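Local atomic coordinates of glycosyl hydrolase family 26 (Bacteroides ovatus, PDB entry 4ZXO), a protein that probably hydrolyses internal beta-1,4-mannosidic linkages of galactomannan, as a beta-mannanase of glycoside hydrolase family 26. Residues I27-H32 against I333-D338; F161-E166 against T186-T191. All blocks are in the same frame, centred on the assembly; numbering follows the deposited sequence.

Contact 1 of 2, residues I27-H32 against I333-D338. With K (potassium ion), chain B.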
ATOM      1  N   ILE A  27      -1.688  12.749   8.923  1.00 10.70           N
ATOM      2  CA  ILE A  27      -1.141  11.695   8.062  1.00 10.86           C
ATOM      3  C   ILE A  27      -1.031  10.401   8.858  1.00 10.77           C
ATOM      4  O   ILE A  27      -0.257  10.341   9.808  1.00 11.68           O
ATOM      5  CB  ILE A  27       0.256  12.058   7.540  1.00 10.37           C
ATOM      6  CG1 ILE A  27       0.307  13.434   6.870  1.00 10.38           C
ATOM      7  CG2 ILE A  27       0.717  10.998   6.528  1.00 10.37           C
ATOM      8  CD1 ILE A  27       1.708  13.906   6.502  1.00 10.95           C
ATOM      9  N   LEU A  28      -1.780   9.364   8.493  1.00  8.70           N
ATOM     10  CA  LEU A  28      -1.599   8.069   9.178  1.00  9.40           C
ATOM     11  C   LEU A  28      -0.253   7.500   8.914  1.00  9.83           C
ATOM     12  O   LEU A  28       0.185   7.501   7.780  1.00  9.70           O
ATOM     13  CB  LEU A  28      -2.668   7.069   8.708  1.00 10.41           C
ATOM     14  CG  LEU A  28      -4.123   7.437   9.075  1.00 11.86           C
ATOM     15  CD1 LEU A  28      -5.117   6.731   8.088  1.00 13.37           C
ATOM     16  CD2 LEU A  28      -4.409   7.075  10.521  1.00 11.22           C
ATOM     17  N   PHE A  29       0.406   6.982   9.950  1.00  9.86           N
ATOM     18  CA  PHE A  29       1.676   6.321   9.743  1.00  8.88           C
ATOM     19  C   PHE A  29       1.503   4.831   9.539  1.00  8.15           C
ATOM     20  O   PHE A  29       0.760   4.190  10.304  1.00  8.15           O
ATOM     21  CB  PHE A  29       2.604   6.540  10.925  1.00 10.70           C
ATOM     22  CG  PHE A  29       3.984   5.966  10.685  1.00 10.71           C
ATOM     23  CD1 PHE A  29       4.886   6.616   9.826  1.00 11.29           C
ATOM     24  CD2 PHE A  29       4.350   4.749  11.217  1.00 10.84           C
ATOM     25  CE1 PHE A  29       6.165   6.056   9.552  1.00 11.52           C
ATOM     26  CE2 PHE A  29       5.616   4.199  10.941  1.00 11.86           C
ATOM     27  CZ  PHE A  29       6.522   4.850  10.124  1.00 11.97           C
ATOM     28  N   GLY A  30       2.244   4.272   8.562  1.00  8.09           N
ATOM     29  CA  GLY A  30       2.103   2.895   8.167  1.00  9.24           C
ATOM     30  C   GLY A  30       3.397   2.085   8.174  1.00  8.65           C
ATOM     31  O   GLY A  30       4.488   2.631   7.968  1.00  7.44           O
ATOM     32  N   HIS A  31       3.253   0.772   8.331  1.00  9.53           N
ATOM     33  CA  HIS A  31       4.376  -0.123   8.221  1.00  9.47           C
ATOM     34  C   HIS A  31       3.912  -1.459   7.624  1.00  9.85           C
ATOM     35  O   HIS A  31       2.923  -2.056   8.090  1.00 10.24           O
ATOM     36  CB  HIS A  31       4.972  -0.334   9.617  1.00 10.01           C
ATOM     37  CG  HIS A  31       6.221  -1.190   9.634  1.00 10.26           C
ATOM     38  ND1 HIS A  31       6.482  -2.094  10.648  1.00 10.85           N
ATOM     39  CD2 HIS A  31       7.276  -1.257   8.784  1.00 10.43           C
ATOM     40  CE1 HIS A  31       7.646  -2.689  10.422  1.00 10.89           C
ATOM     41  NE2 HIS A  31       8.139  -2.216   9.277  1.00 10.88           N
ATOM     42  N   HIS A  32       4.642  -1.947   6.643  1.00  9.56           N
ATOM     43  CA  HIS A  32       4.379  -3.245   6.037  1.00  8.06           C
ATOM     44  C   HIS A  32       4.770  -4.399   6.974  1.00  8.78           C
ATOM     45  O   HIS A  32       5.812  -4.381   7.644  1.00 10.52           O
ATOM     46  CB  HIS A  32       5.149  -3.372   4.694  1.00  8.24           C
ATOM     47  CG  HIS A  32       4.695  -4.524   3.848  1.00  8.28           C
ATOM     48  ND1 HIS A  32       3.554  -4.474   3.046  1.00  8.08           N
ATOM     49  CD2 HIS A  32       5.215  -5.772   3.695  1.00  9.11           C
ATOM     50  CE1 HIS A  32       3.403  -5.645   2.434  1.00  8.49           C
ATOM     51  NE2 HIS A  32       4.415  -6.441   2.796  1.00  9.44           N
ATOM     52  N   ILE A 333       1.227  13.385  12.632  1.00 14.04           N
ATOM     53  CA  ILE A 333       1.393  11.974  12.279  1.00 12.53           C
ATOM     54  C   ILE A 333       0.566  11.106  13.186  1.00 13.42           C
ATOM     55  O   ILE A 333       0.705  11.229  14.424  1.00 14.91           O
ATOM     56  CB  ILE A 333       2.888  11.529  12.402  1.00 12.44           C
ATOM     57  CG1 ILE A 333       3.847  12.455  11.641  1.00 12.05           C
ATOM     58  CG2 ILE A 333       3.151  10.047  11.945  1.00 13.65           C
ATOM     59  CD1 ILE A 333       3.616  12.548  10.158  1.00 12.74           C
ATOM     60  N   LEU A 334      -0.244  10.215  12.600  1.00 11.80           N
ATOM     61  CA  LEU A 334      -1.303   9.562  13.345  1.00 10.95           C
ATOM     62  C   LEU A 334      -1.051   8.059  13.510  1.00 12.00           C
ATOM     63  O   LEU A 334      -0.745   7.332  12.555  1.00 12.78           O
ATOM     64  CB  LEU A 334      -2.645   9.763  12.676  1.00 10.91           C
ATOM     65  CG  LEU A 334      -3.047  11.195  12.355  1.00 10.98           C
ATOM     66  CD1 LEU A 334      -4.318  11.167  11.514  1.00 12.44           C
ATOM     67  CD2 LEU A 334      -3.228  12.033  13.588  1.00 12.96           C
ATOM     68  N   PHE A 335      -1.238   7.599  14.730  1.00 12.56           N
ATOM     69  CA  PHE A 335      -1.080   6.212  15.111  1.00 12.59           C
ATOM     70  C   PHE A 335      -2.393   5.806  15.740  1.00 12.56           C
ATOM     71  O   PHE A 335      -3.179   6.667  16.196  1.00 13.39           O
ATOM     72  CB  PHE A 335       0.090   6.012  16.139  1.00 12.91           C
ATOM     73  CG  PHE A 335       1.438   6.291  15.573  1.00 12.93           C
ATOM     74  CD1 PHE A 335       2.320   5.241  15.273  1.00 11.57           C
ATOM     75  CD2 PHE A 335       1.853   7.618  15.344  1.00 13.37           C
ATOM     76  CE1 PHE A 335       3.591   5.495  14.720  1.00 11.06           C
ATOM     77  CE2 PHE A 335       3.109   7.874  14.793  1.00 13.99           C
ATOM     78  CZ  PHE A 335       3.981   6.809  14.458  1.00 12.70           C
ATOM     79  N   VAL A 336      -2.609   4.510  15.867  1.00 12.43           N
ATOM     80  CA  VAL A 336      -3.769   4.029  16.604  1.00 12.68           C
ATOM     81  C   VAL A 336      -3.834   4.629  17.999  1.00 13.86           C
ATOM     82  O   VAL A 336      -2.812   4.658  18.697  1.00 15.06           O
ATOM     83  CB  VAL A 336      -3.725   2.501  16.688  1.00 14.27           C
ATOM     84  CG1 VAL A 336      -4.770   2.002  17.659  1.00 16.08           C
ATOM     85  CG2 VAL A 336      -3.941   1.893  15.266  1.00 14.48           C
ATOM     86  N   GLY A 337      -5.018   5.107  18.414  1.00 14.07           N
ATOM     87  CA  GLY A 337      -5.183   5.899  19.655  1.00 13.73           C
ATOM     88  C   GLY A 337      -5.317   7.406  19.426  1.00 13.72           C
ATOM     89  O   GLY A 337      -5.875   8.141  20.257  1.00 14.04           O
ATOM     90  N   ASP A 338      -4.844   7.897  18.278  1.00 14.13           N
ATOM     91  CA  ASP A 338      -4.972   9.323  17.970  1.00 14.52           C
ATOM     92  C   ASP A 338      -6.377   9.687  17.492  1.00 15.87           C
ATOM     93  O   ASP A 338      -7.248   8.817  17.385  1.00 16.65           O
ATOM     94  CB  ASP A 338      -3.910   9.707  16.948  1.00 15.46           C
ATOM     95  CG  ASP A 338      -2.487   9.578  17.523  1.00 18.83           C
ATOM     96  OD1 ASP A 338      -2.332   9.653  18.758  1.00 20.05           O
ATOM     97  OD2 ASP A 338      -1.513   9.412  16.770  1.00 19.57           O
TER
HETATM   98  K     K B 401       1.260  11.817  16.686  1.00 31.56           K
HETATM   99  O   HOH W   1      -0.646  11.685  19.157  1.00 22.91           O
HETATM  100  O   HOH W   2       1.056  13.518  18.671  1.00 46.14           O
HETATM  101  O   HOH W   3       0.536   9.744  17.785  1.00 37.73           O
HETATM  102  O   HOH W   4      -1.292  12.695  17.149  1.00 47.88           O
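Leu334 meets Ile27 and Phe29 through its backbone in a short parallel pairing. Its N-H donates to Ile27 O from above the carbonyl plane (N to O 2.8 Å), and its own O accepts Phe29 N in the carbonyl plane at 2.9 Å, nearly straight with 175° at the hydrogen. The leucine side chain, CG anti to the carbonyl carbon (chi1 -53°), lies over the Ile27 backbone with CG 3.9 Å from Ile27 O, while its CB touches Leu28 CD2 on the same face. The other face carries Ile27 and Ile333, the CD1 of Ile333 turned toward Ile27 CB.

Phe29, still within its strand, packs on Phe335, the first residue after strand 333-334. Its CB sits over one face of the Phe335 ring in a CH-pi contact, 4.1 Å from the centroid, and also meets Ile333 CG2 at 3.7 Å. The two phenyl rings are tilted by 26° and slid apart, so they scarcely overlap; Phe324 of helix 321-328 meets Phe29 edge-to-face.

In the type II turn from Phe335 to Asp338, Phe335 N donates a hydrogen bond to Asp338 OD2 (2.7 Å), meeting the carboxylate from above its plane. Ile333 O binds the potassium ion at 2.4 Å, with the carbonyls of Ser328 and Ser330 and four waters, one donating to Asp338 OD1. Backbone carbonyls and water thus hold the cation, and the carboxylate, bound through a shared water, probably lends charge balance from the second shell.

Contact 2 of 2, residues F161-E166 against T186-T191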
ATOM      1  N   PHE A 161      -6.541  -1.745  -1.636  1.00  6.85           N
ATOM      2  CA  PHE A 161      -5.843  -2.777  -2.404  1.00  6.75           C
ATOM      3  C   PHE A 161      -5.024  -2.058  -3.497  1.00  6.47           C
ATOM      4  O   PHE A 161      -5.552  -1.154  -4.194  1.00  6.95           O
ATOM      5  CB  PHE A 161      -6.857  -3.728  -3.006  1.00  8.20           C
ATOM      6  CG  PHE A 161      -6.277  -4.845  -3.839  1.00  7.58           C
ATOM      7  CD1 PHE A 161      -5.214  -5.615  -3.369  1.00  8.45           C
ATOM      8  CD2 PHE A 161      -6.861  -5.171  -5.076  1.00  9.04           C
ATOM      9  CE1 PHE A 161      -4.676  -6.658  -4.159  1.00  9.89           C
ATOM     10  CE2 PHE A 161      -6.352  -6.254  -5.842  1.00  9.32           C
ATOM     11  CZ  PHE A 161      -5.277  -6.994  -5.376  1.00  9.44           C
ATOM     12  N   ARG A 162      -3.744  -2.398  -3.588  1.00  5.85           N
ATOM     13  CA  ARG A 162      -2.780  -1.641  -4.405  1.00  5.47           C
ATOM     14  C   ARG A 162      -2.033  -2.573  -5.325  1.00  5.53           C
ATOM     15  O   ARG A 162      -0.813  -2.779  -5.148  1.00  6.83           O
ATOM     16  CB  ARG A 162      -1.808  -0.906  -3.435  1.00  7.48           C
ATOM     17  CG  ARG A 162      -0.903   0.072  -4.083  1.00  6.81           C
ATOM     18  CD  ARG A 162      -0.103   0.820  -3.019  1.00  8.24           C
ATOM     19  NE  ARG A 162       0.776  -0.056  -2.259  1.00  8.25           N
ATOM     20  CZ  ARG A 162       2.080  -0.263  -2.556  1.00  8.06           C
ATOM     21  NH1 ARG A 162       2.620   0.264  -3.673  1.00  8.61           N
ATOM     22  NH2 ARG A 162       2.827  -1.067  -1.787  1.00  9.27           N
ATOM     23  N   PRO A 163      -2.707  -3.161  -6.307  1.00  6.11           N
ATOM     24  CA  PRO A 163      -2.046  -4.099  -7.213  1.00  6.26           C
ATOM     25  C   PRO A 163      -1.286  -3.318  -8.311  1.00  6.84           C
ATOM     26  O   PRO A 163      -1.492  -2.108  -8.449  1.00  7.25           O
ATOM     27  CB  PRO A 163      -3.229  -4.872  -7.827  1.00  6.75           C
ATOM     28  CG  PRO A 163      -4.308  -3.795  -7.912  1.00  6.70           C
ATOM     29  CD  PRO A 163      -4.162  -3.078  -6.570  1.00  6.49           C
ATOM     30  N   TRP A 164      -0.464  -4.007  -9.089  1.00  6.23           N
ATOM     31  CA  TRP A 164       0.098  -3.423 -10.330  1.00  5.38           C
ATOM     32  C   TRP A 164       0.896  -2.161 -10.039  1.00  5.75           C
ATOM     33  O   TRP A 164       0.865  -1.170 -10.785  1.00  7.27           O
ATOM     34  CB  TRP A 164      -1.012  -3.093 -11.353  1.00  5.95           C
ATOM     35  CG  TRP A 164      -2.036  -4.206 -11.529  1.00  6.20           C
ATOM     36  CD1 TRP A 164      -3.403  -4.102 -11.371  1.00  7.86           C
ATOM     37  CD2 TRP A 164      -1.770  -5.591 -11.823  1.00  6.48           C
ATOM     38  NE1 TRP A 164      -3.996  -5.326 -11.559  1.00  8.40           N
ATOM     39  CE2 TRP A 164      -3.027  -6.259 -11.830  1.00  7.37           C
ATOM     40  CE3 TRP A 164      -0.588  -6.338 -12.048  1.00  7.98           C
ATOM     41  CZ2 TRP A 164      -3.143  -7.621 -12.111  1.00  8.06           C
ATOM     42  CZ3 TRP A 164      -0.713  -7.698 -12.317  1.00  8.92           C
ATOM     43  CH2 TRP A 164      -1.976  -8.318 -12.318  1.00  9.65           C
ATOM     44  N   HIS A 165       1.623  -2.191  -8.938  1.00  5.35           N
ATOM     45  CA  HIS A 165       2.342  -0.998  -8.479  1.00  5.52           C
ATOM     46  C   HIS A 165       3.663  -0.755  -9.247  1.00  5.90           C
ATOM     47  O   HIS A 165       4.191  -1.626  -9.937  1.00  5.87           O
ATOM     48  CB  HIS A 165       2.568  -1.114  -6.953  1.00  7.14           C
ATOM     49  CG  HIS A 165       3.502  -2.200  -6.536  1.00  6.99           C
ATOM     50  ND1 HIS A 165       3.278  -3.541  -6.796  1.00  6.76           N
ATOM     51  CD2 HIS A 165       4.624  -2.141  -5.768  1.00  7.34           C
ATOM     52  CE1 HIS A 165       4.260  -4.246  -6.253  1.00  6.84           C
ATOM     53  NE2 HIS A 165       5.078  -3.417  -5.608  1.00  7.22           N
ATOM     54  N   GLU A 166       4.184   0.446  -9.108  1.00  6.35           N
ATOM     55  CA  GLU A 166       5.519   0.776  -9.630  1.00  5.56           C
ATOM     56  C   GLU A 166       5.539   0.519 -11.105  1.00  6.30           C
ATOM     57  O   GLU A 166       6.546   0.053 -11.689  1.00  7.05           O
ATOM     58  CB  GLU A 166       6.633   0.010  -8.882  1.00  6.52           C
ATOM     59  CG  GLU A 166       6.731   0.568  -7.464  1.00  7.59           C
ATOM     60  CD  GLU A 166       7.615  -0.157  -6.511  1.00  8.20           C
ATOM     61  OE1 GLU A 166       8.429  -0.966  -6.948  1.00  9.37           O
ATOM     62  OE2 GLU A 166       7.508   0.124  -5.273  1.00  8.86           O
ATOM     63  N   THR A 186      -5.972  -2.249 -19.175  1.00 13.52           N
ATOM     64  CA  THR A 186      -6.854  -3.421 -19.209  1.00 14.14           C
ATOM     65  C   THR A 186      -6.624  -4.334 -18.005  1.00 14.07           C
ATOM     66  O   THR A 186      -7.597  -4.910 -17.498  1.00 14.20           O
ATOM     67  CB  THR A 186      -6.661  -4.206 -20.504  1.00 15.65           C
ATOM     68  OG1 THR A 186      -6.932  -3.320 -21.589  1.00 17.89           O
ATOM     69  CG2 THR A 186      -7.615  -5.405 -20.585  1.00 16.03           C
ATOM     70  N   LEU A 187      -5.386  -4.433 -17.510  1.00 13.02           N
ATOM     71  CA  LEU A 187      -5.161  -5.194 -16.262  1.00 14.09           C
ATOM     72  C   LEU A 187      -6.028  -4.659 -15.149  1.00 11.52           C
ATOM     73  O   LEU A 187      -6.645  -5.397 -14.408  1.00 12.06           O
ATOM     74  CB  LEU A 187      -3.726  -5.116 -15.763  1.00 16.35           C
ATOM     75  CG  LEU A 187      -2.710  -5.996 -16.465  1.00 17.03           C
ATOM     76  CD1 LEU A 187      -1.335  -5.705 -15.897  1.00 16.29           C
ATOM     77  CD2 LEU A 187      -3.119  -7.453 -16.340  1.00 17.05           C
ATOM     78  N   TRP A 188      -6.035  -3.347 -15.021  1.00 10.52           N
ATOM     79  CA  TRP A 188      -6.849  -2.713 -14.020  1.00 10.33           C
ATOM     80  C   TRP A 188      -8.324  -2.939 -14.251  1.00  9.84           C
ATOM     81  O   TRP A 188      -9.047  -3.250 -13.291  1.00 11.04           O
ATOM     82  CB  TRP A 188      -6.582  -1.228 -14.004  1.00  9.74           C
ATOM     83  CG  TRP A 188      -5.381  -0.839 -13.150  1.00  9.22           C
ATOM     84  CD1 TRP A 188      -4.131  -0.483 -13.575  1.00  9.23           C
ATOM     85  CD2 TRP A 188      -5.360  -0.764 -11.720  1.00  8.01           C
ATOM     86  NE1 TRP A 188      -3.335  -0.173 -12.496  1.00  9.03           N
ATOM     87  CE2 TRP A 188      -4.073  -0.310 -11.348  1.00  8.00           C
ATOM     88  CE3 TRP A 188      -6.315  -1.012 -10.715  1.00  8.69           C
ATOM     89  CZ2 TRP A 188      -3.699  -0.129 -10.017  1.00  8.44           C
ATOM     90  CZ3 TRP A 188      -5.941  -0.803  -9.371  1.00  8.88           C
ATOM     91  CH2 TRP A 188      -4.653  -0.363  -9.039  1.00  8.89           C
ATOM     92  N   ARG A 189      -8.788  -2.828 -15.492  1.00 11.68           N
ATOM     93  CA  ARG A 189     -10.189  -3.085 -15.744  1.00 13.18           C
ATOM     94  C   ARG A 189     -10.598  -4.525 -15.448  1.00 14.15           C
ATOM     95  O   ARG A 189     -11.665  -4.758 -14.838  1.00 14.35           O
ATOM     96  CB  ARG A 189     -10.515  -2.714 -17.180  1.00 16.25           C
ATOM     97  CG  ARG A 189     -10.497  -1.180 -17.363  1.00 20.88           C
ATOM     98  CD  ARG A 189     -11.317  -0.745 -18.557  1.00 26.40           C
ATOM     99  NE  ARG A 189     -10.837  -1.423 -19.743  1.00 30.23           N
ATOM    100  CZ  ARG A 189      -9.847  -0.996 -20.545  1.00 31.30           C
ATOM    101  NH1 ARG A 189      -9.534  -1.761 -21.586  1.00 31.84           N
ATOM    102  NH2 ARG A 189      -9.227   0.188 -20.343  1.00 30.48           N
ATOM    103  N   MET A 190      -9.766  -5.492 -15.836  1.00 14.43           N
ATOM    104  CA  MET A 190     -10.022  -6.907 -15.462  1.00 13.31           C
ATOM    105  C   MET A 190     -10.080  -7.100 -13.966  1.00 12.79           C
ATOM    106  O   MET A 190     -10.930  -7.799 -13.443  1.00 13.85           O
ATOM    107  CB  MET A 190      -8.934  -7.841 -16.015  1.00 15.13           C
ATOM    108  CG  MET A 190      -8.987  -8.021 -17.490  1.00 17.73           C
ATOM    109  SD  MET A 190      -7.427  -8.697 -18.146  1.00 21.51           S
ATOM    110  CE  MET A 190      -7.265 -10.221 -17.234  1.00 20.62           C
ATOM    111  N   THR A 191      -9.145  -6.472 -13.252  1.00 12.55           N
ATOM    112  CA  THR A 191      -9.145  -6.598 -11.790  1.00 11.46           C
ATOM    113  C   THR A 191     -10.424  -6.027 -11.193  1.00 12.59           C
ATOM    114  O   THR A 191     -11.097  -6.671 -10.385  1.00 13.18           O
ATOM    115  CB  THR A 191      -7.938  -5.867 -11.226  1.00 11.71           C
ATOM    116  OG1 THR A 191      -6.725  -6.397 -11.813  1.00 11.62           O
ATOM    117  CG2 THR A 191      -7.869  -5.965  -9.668  1.00 11.50           C
TER
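The indole of Trp164 lies between Leu187 CD1 on one face, in a CH-pi contact 4.1 Å from the centroid of the six-membered ring, and Pro163 CB on the opposite face. At its edge NE1 donates to Thr191 OG1 (2.9 Å), with the oxygen only 5° out of the ring plane. Another part of that edge, CD1, points at the face of Trp188, giving a T-shaped pair with planes at 74°. Pro163 CG reaches Trp188 CH2 at 3.6 Å, and Thr191 CG2 stands at the edge of the Phe161 ring.

With OG1 beside its backbone N (chi1 -57°), Thr191 OG1 donates a hydrogen bond to Leu187 O (2.8 Å), which also takes the helical N-H of Thr191 from the other side of its plane. Accepting from Trp164 NE1 as well, OG1 links the indole to the helix backbone. A leucine in place of Trp164 would probably leave Thr191 OG1 without its donor and open a gap between Leu187 and Pro163.

Tyr184, one turn earlier in helix 181-197, is hydrogen-bonded through OH to both Trp188 NE1 and Trp164 O. Met135 of helix 132-147 touches Trp164, so the loop following strand 159-162 is packed against two helices, while Trp188 reaches Leu205 of strand 203-207.

Overall arrangement
From the N terminus, the chain soon enters strand 27-32, the first of the parallel strands of the TIM barrel. Contact 1 forms only after some 300 further residues, when strand 333-334 returns beside it following strand 295-300 and helix 321-328; it therefore closes a loop around nearly the whole barrel. Contact 2 is nested inside that loop and closes a short one, joining the end of strand 159-162 to the helix 181-197 that leads on to strand 203-207, within one beta-alpha-beta crossover. Their centres, about 25 Å apart, lie on opposite sides of the chain's centre, and although both reach the same sheet they do not touch.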